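PDB 6D2K: FERM, ARHGEF and pleckstrin domain-containing protein 2 from Mus musculus, which activates RAC1 as a guanine nucleotide exchange factor and takes part in actin remodelling and semaphorin responses, here represented by its FERM domain. Local coordinates for residues A[198-201]-A[207-210]; A[262-265]-A[269-272]. All coordinates share one frame; numbering follows the deposited sequence.

Contact 1: residues A[198-201]-A[207-210]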
loop_
_atom_site.group_PDB
_atom_site.type_symbol
_atom_site.label_atom_id
_atom_site.label_comp_id
_atom_site.label_asym_id
_atom_site.label_seq_id
_atom_site.Cartn_x
_atom_site.Cartn_y
_atom_site.Cartn_z
ATOM N N HIS A 198 2.525 1.801 11.710
ATOM C CA HIS A 198 2.238 0.793 12.715
ATOM C C HIS A 198 2.594 1.430 14.050
ATOM O O HIS A 198 3.756 1.730 14.308
ATOM C CB HIS A 198 3.094 -0.461 12.482
ATOM C CG HIS A 198 2.940 -1.055 11.114
ATOM N ND1 HIS A 198 2.377 -2.298 10.901
ATOM C CD2 HIS A 198 3.289 -0.585 9.891
ATOM C CE1 HIS A 198 2.368 -2.556 9.604
ATOM N NE2 HIS A 198 2.922 -1.537 8.972
ATOM N N MET A 199 1.593 1.634 14.897
ATOM C CA MET A 199 1.796 2.372 16.136
ATOM C C MET A 199 2.673 1.607 17.131
ATOM O O MET A 199 2.527 0.395 17.305
ATOM C CB MET A 199 0.450 2.736 16.775
ATOM C CG MET A 199 -0.338 3.782 15.984
ATOM S SD MET A 199 -1.901 4.178 16.788
ATOM C CE MET A 199 -2.709 2.582 16.747
ATOM N N ALA A 200 3.578 2.318 17.787
ATOM C CA ALA A 200 4.477 1.685 18.731
ATOM C C ALA A 200 4.983 2.683 19.759
ATOM O O ALA A 200 4.665 3.863 19.697
ATOM C CB ALA A 200 5.648 1.051 17.986
ATOM N N SER A 201 5.759 2.200 20.723
ATOM C CA SER A 201 6.439 3.095 21.648
ATOM C C SER A 201 7.904 2.692 21.740
ATOM O O SER A 201 8.238 1.513 21.590
ATOM C CB SER A 201 5.770 3.059 23.022
ATOM O OG SER A 201 5.760 1.748 23.547
ATOM N N LYS A 207 5.407 7.686 22.093
ATOM C CA LYS A 207 4.578 7.105 21.042
ATOM C C LYS A 207 5.115 7.497 19.665
ATOM O O LYS A 207 5.293 8.686 19.362
ATOM C CB LYS A 207 3.115 7.531 21.194
ATOM C CG LYS A 207 2.459 7.078 22.490
ATOM C CD LYS A 207 2.483 5.562 22.631
ATOM C CE LYS A 207 1.708 5.097 23.861
ATOM N NZ LYS A 207 1.638 3.608 23.958
ATOM N N ILE A 208 5.393 6.487 18.840
ATOM C CA ILE A 208 5.912 6.715 17.492
ATOM C C ILE A 208 5.160 5.869 16.470
ATOM O O ILE A 208 4.357 5.016 16.830
ATOM C CB ILE A 208 7.438 6.428 17.406
ATOM C CG1 ILE A 208 7.778 5.028 17.934
ATOM C CG2 ILE A 208 8.222 7.463 18.193
ATOM C CD1 ILE A 208 7.592 3.924 16.923
ATOM N N ASN A 209 5.413 6.136 15.196
ATOM C CA ASN A 209 4.851 5.334 14.122
ATOM C C ASN A 209 5.982 4.637 13.393
ATOM O O ASN A 209 6.903 5.290 12.897
ATOM C CB ASN A 209 4.057 6.214 13.153
ATOM C CG ASN A 209 2.761 6.721 13.760
ATOM O OD1 ASN A 209 1.962 5.949 14.286
ATOM N ND2 ASN A 209 2.555 8.027 13.698
ATOM N N LEU A 210 5.926 3.312 13.345
ATOM C CA LEU A 210 6.887 2.525 12.579
ATOM C C LEU A 210 6.404 2.340 11.146
ATOM O O LEU A 210 5.197 2.237 10.874
ATOM C CB LEU A 210 7.113 1.149 13.214
ATOM C CG LEU A 210 7.829 1.158 14.558
ATOM C CD1 LEU A 210 7.861 -0.247 15.139
ATOM C CD2 LEU A 210 9.248 1.685 14.411
#
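Residues 198-201 and 207-210 are paired parts of a beta hairpin of strands 198-201 and 207-213 at the start of the PH-like lobe, His198 facing Leu210 at one end and Ser201 facing Lys207 at the other. Two hydrogen-bonded pairs, His198 with Leu210 and Ala200 with Ile208, each close a ring of two backbone bonds. The bond from Ile208 N to Ala200 O is nearly straight, 171° at the hydrogen; the one from His198 N to Leu210 O (2.8 Å) is more bent. Leu210 O also sits at the edge of the His198 imidazole, in the ring plane, with CD2 3.5 Å away. The ring also meets Phe273 of helix 267-284, the two planes inclined to one another.

Ala200 packs on the same face of the sheet as Ile208 and Leu210. Its CB meets Ile208 CD1 at 3.6 Å and Leu210 CD1 at 3.8 Å, so the methyl touches both branched chains, which come from neighbouring directions. Ile208 reaches it because CG1 stands between the backbone N and the carbonyl carbon (chi1 53°), swinging CD1 back over the neighbouring strand. Val219 and Phe262, on the flanking strands, continue this apolar layer.

On the reverse face Met199 and Asn209 run side by side, Met199 CG lying 3.6 Å from Asn209 OD1, while Asn209 ND2 is taken up by Gly222 O. Nearer the turn, the aliphatic part of Lys207 leans on Ser201, CD to CB at 4.1 Å. The axes of the two short segments run at 140° to each other, the marked twist of the antiparallel meander that begins a PH-like fold.

Contact 2: residues A[262-265]-A[269-272]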
loop_
_atom_site.group_PDB
_atom_site.type_symbol
_atom_site.label_atom_id
_atom_site.label_comp_id
_atom_site.label_asym_id
_atom_site.label_seq_id
_atom_site.Cartn_x
_atom_site.Cartn_y
_atom_site.Cartn_z
ATOM N N PHE A 262 11.148 -1.731 20.082
ATOM C CA PHE A 262 9.908 -0.962 20.018
ATOM C C PHE A 262 8.759 -1.844 20.460
ATOM O O PHE A 262 8.742 -3.037 20.166
ATOM C CB PHE A 262 9.679 -0.451 18.595
ATOM C CG PHE A 262 10.767 0.466 18.120
ATOM C CD1 PHE A 262 10.707 1.820 18.389
ATOM C CD2 PHE A 262 11.862 -0.038 17.445
ATOM C CE1 PHE A 262 11.722 2.672 17.960
ATOM C CE2 PHE A 262 12.873 0.800 17.020
ATOM C CZ PHE A 262 12.806 2.153 17.287
ATOM N N LEU A 263 7.799 -1.261 21.169
ATOM C CA LEU A 263 6.679 -2.035 21.670
ATOM C C LEU A 263 5.446 -1.734 20.833
ATOM O O LEU A 263 5.014 -0.584 20.760
ATOM C CB LEU A 263 6.414 -1.674 23.133
ATOM C CG LEU A 263 5.522 -2.629 23.906
ATOM C CD1 LEU A 263 6.305 -3.916 24.178
ATOM C CD2 LEU A 263 5.086 -1.984 25.219
ATOM N N LEU A 264 4.878 -2.752 20.192
ATOM C CA LEU A 264 3.645 -2.535 19.424
ATOM C C LEU A 264 2.432 -2.895 20.283
ATOM O O LEU A 264 2.579 -3.253 21.452
ATOM C CB LEU A 264 3.652 -3.301 18.098
ATOM C CG LEU A 264 4.533 -2.660 17.017
ATOM C CD1 LEU A 264 5.975 -3.093 17.187
ATOM C CD2 LEU A 264 4.041 -2.981 15.612
ATOM N N GLY A 265 1.238 -2.790 19.713
ATOM C CA GLY A 265 0.032 -2.884 20.515
ATOM C C GLY A 265 -0.385 -4.291 20.890
ATOM O O GLY A 265 -1.162 -4.487 21.824
ATOM N N GLU A 269 0.088 -7.711 15.960
ATOM C CA GLU A 269 0.500 -6.492 15.244
ATOM C C GLU A 269 2.012 -6.441 15.101
ATOM O O GLU A 269 2.550 -6.027 14.070
ATOM C CB GLU A 269 0.016 -5.238 15.977
ATOM C CG GLU A 269 -1.500 -5.022 15.892
ATOM C CD GLU A 269 -1.994 -3.928 16.825
ATOM O OE1 GLU A 269 -2.313 -2.817 16.350
ATOM O OE2 GLU A 269 -2.065 -4.177 18.038
ATOM N N CYS A 270 2.707 -6.842 16.160
ATOM C CA CYS A 270 4.162 -6.887 16.124
ATOM C C CYS A 270 4.627 -7.877 15.049
ATOM O O CYS A 270 5.490 -7.561 14.216
ATOM C CB CYS A 270 4.690 -7.299 17.503
ATOM S SG CYS A 270 6.477 -7.230 17.576
ATOM N N LYS A 271 4.059 -9.081 15.078
ATOM C CA LYS A 271 4.406 -10.133 14.123
ATOM C C LYS A 271 4.168 -9.673 12.687
ATOM O O LYS A 271 4.995 -9.912 11.803
ATOM C CB LYS A 271 3.563 -11.374 14.406
ATOM C CG LYS A 271 3.819 -12.542 13.464
ATOM C CD LYS A 271 3.105 -13.780 13.994
ATOM C CE LYS A 271 3.363 -15.012 13.146
ATOM N NZ LYS A 271 2.761 -16.217 13.811
ATOM N N ASN A 272 3.030 -9.036 12.463
ATOM C CA ASN A 272 2.705 -8.551 11.132
ATOM C C ASN A 272 3.680 -7.491 10.642
ATOM O O ASN A 272 4.019 -7.479 9.466
ATOM C CB ASN A 272 1.281 -8.021 11.099
ATOM C CG ASN A 272 0.260 -9.125 11.155
ATOM O OD1 ASN A 272 0.566 -10.282 10.855
ATOM N ND2 ASN A 272 -0.969 -8.780 11.529
HETATM O O HOH W 1 0.660 -1.459 17.210
#
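Leu264, of strand 259-264, meets the first turn of helix 267-284 through Glu269 and Cys270. Its CB faces Cys270 CB at 4.2 Å. Further out the leucine forks against the helix: CD2 rests on the backbone, 3.7 Å from Glu269 O, while CD1 lies alongside the thiol, 4.2 Å from Cys270 SG. The sulfur gets there because SG is anti to its own backbone N (chi1 -175°). Phe244 of the neighbouring strand touches both Leu264 and Cys270, and Ala200 and Leu210 lie against Leu264 as well, so the apolar part of the contact is buried between sheet and helix.

Gly265 comes next, where the chain turns from the sheet into the helix. Here the helix answers with a carboxylate. Glu269 carries CG anti to its carbonyl carbon (chi1 -71°) and stretches out beyond it, bringing OE2 to 3.3 Å from Gly265 C in van der Waals contact. OE2 takes its hydrogen bond from the adjoining residue, Ser266 OG. The other oxygen, OE1, is linked to the glycine indirectly: a water accepts from Gly265 N at 2.9 Å and donates to OE1 over a long, weak 3.4 Å. Glu269 also touches Tyr59, which belongs to the N-terminal, ubiquitin-like part of the FERM domain.

The chemistry is thus split, with an apolar seam at Leu264 and Cys270 beside a polar turn bridged, weakly, by one water. A carboxylate so close to a helix N-terminus lies in the field of the helix dipole, which would probably favour the ionised form of Glu269.

How the contacts relate
Contact 1 comes first along the chain and contact 2 follows near its end, yet their centres are about 9 Å apart because strands 198-201 and 259-264 are neighbours in one antiparallel sheet. The backbones are probably joined by a hydrogen bond between Leu263 N and Ser201 O, 2.8 Å apart. Between the same strands, Ala200 CB packs 3.3 Å from Leu263 O, and Met199 O lies 3.7 Å from Leu264 CG. Phe262 and Leu264 add to the apolar face that contact 1 builds from Ala200, Ile208 and Leu210. Together the hairpin and the strand-to-helix turn join the opening strands of the PH-like lobe to its closing helix.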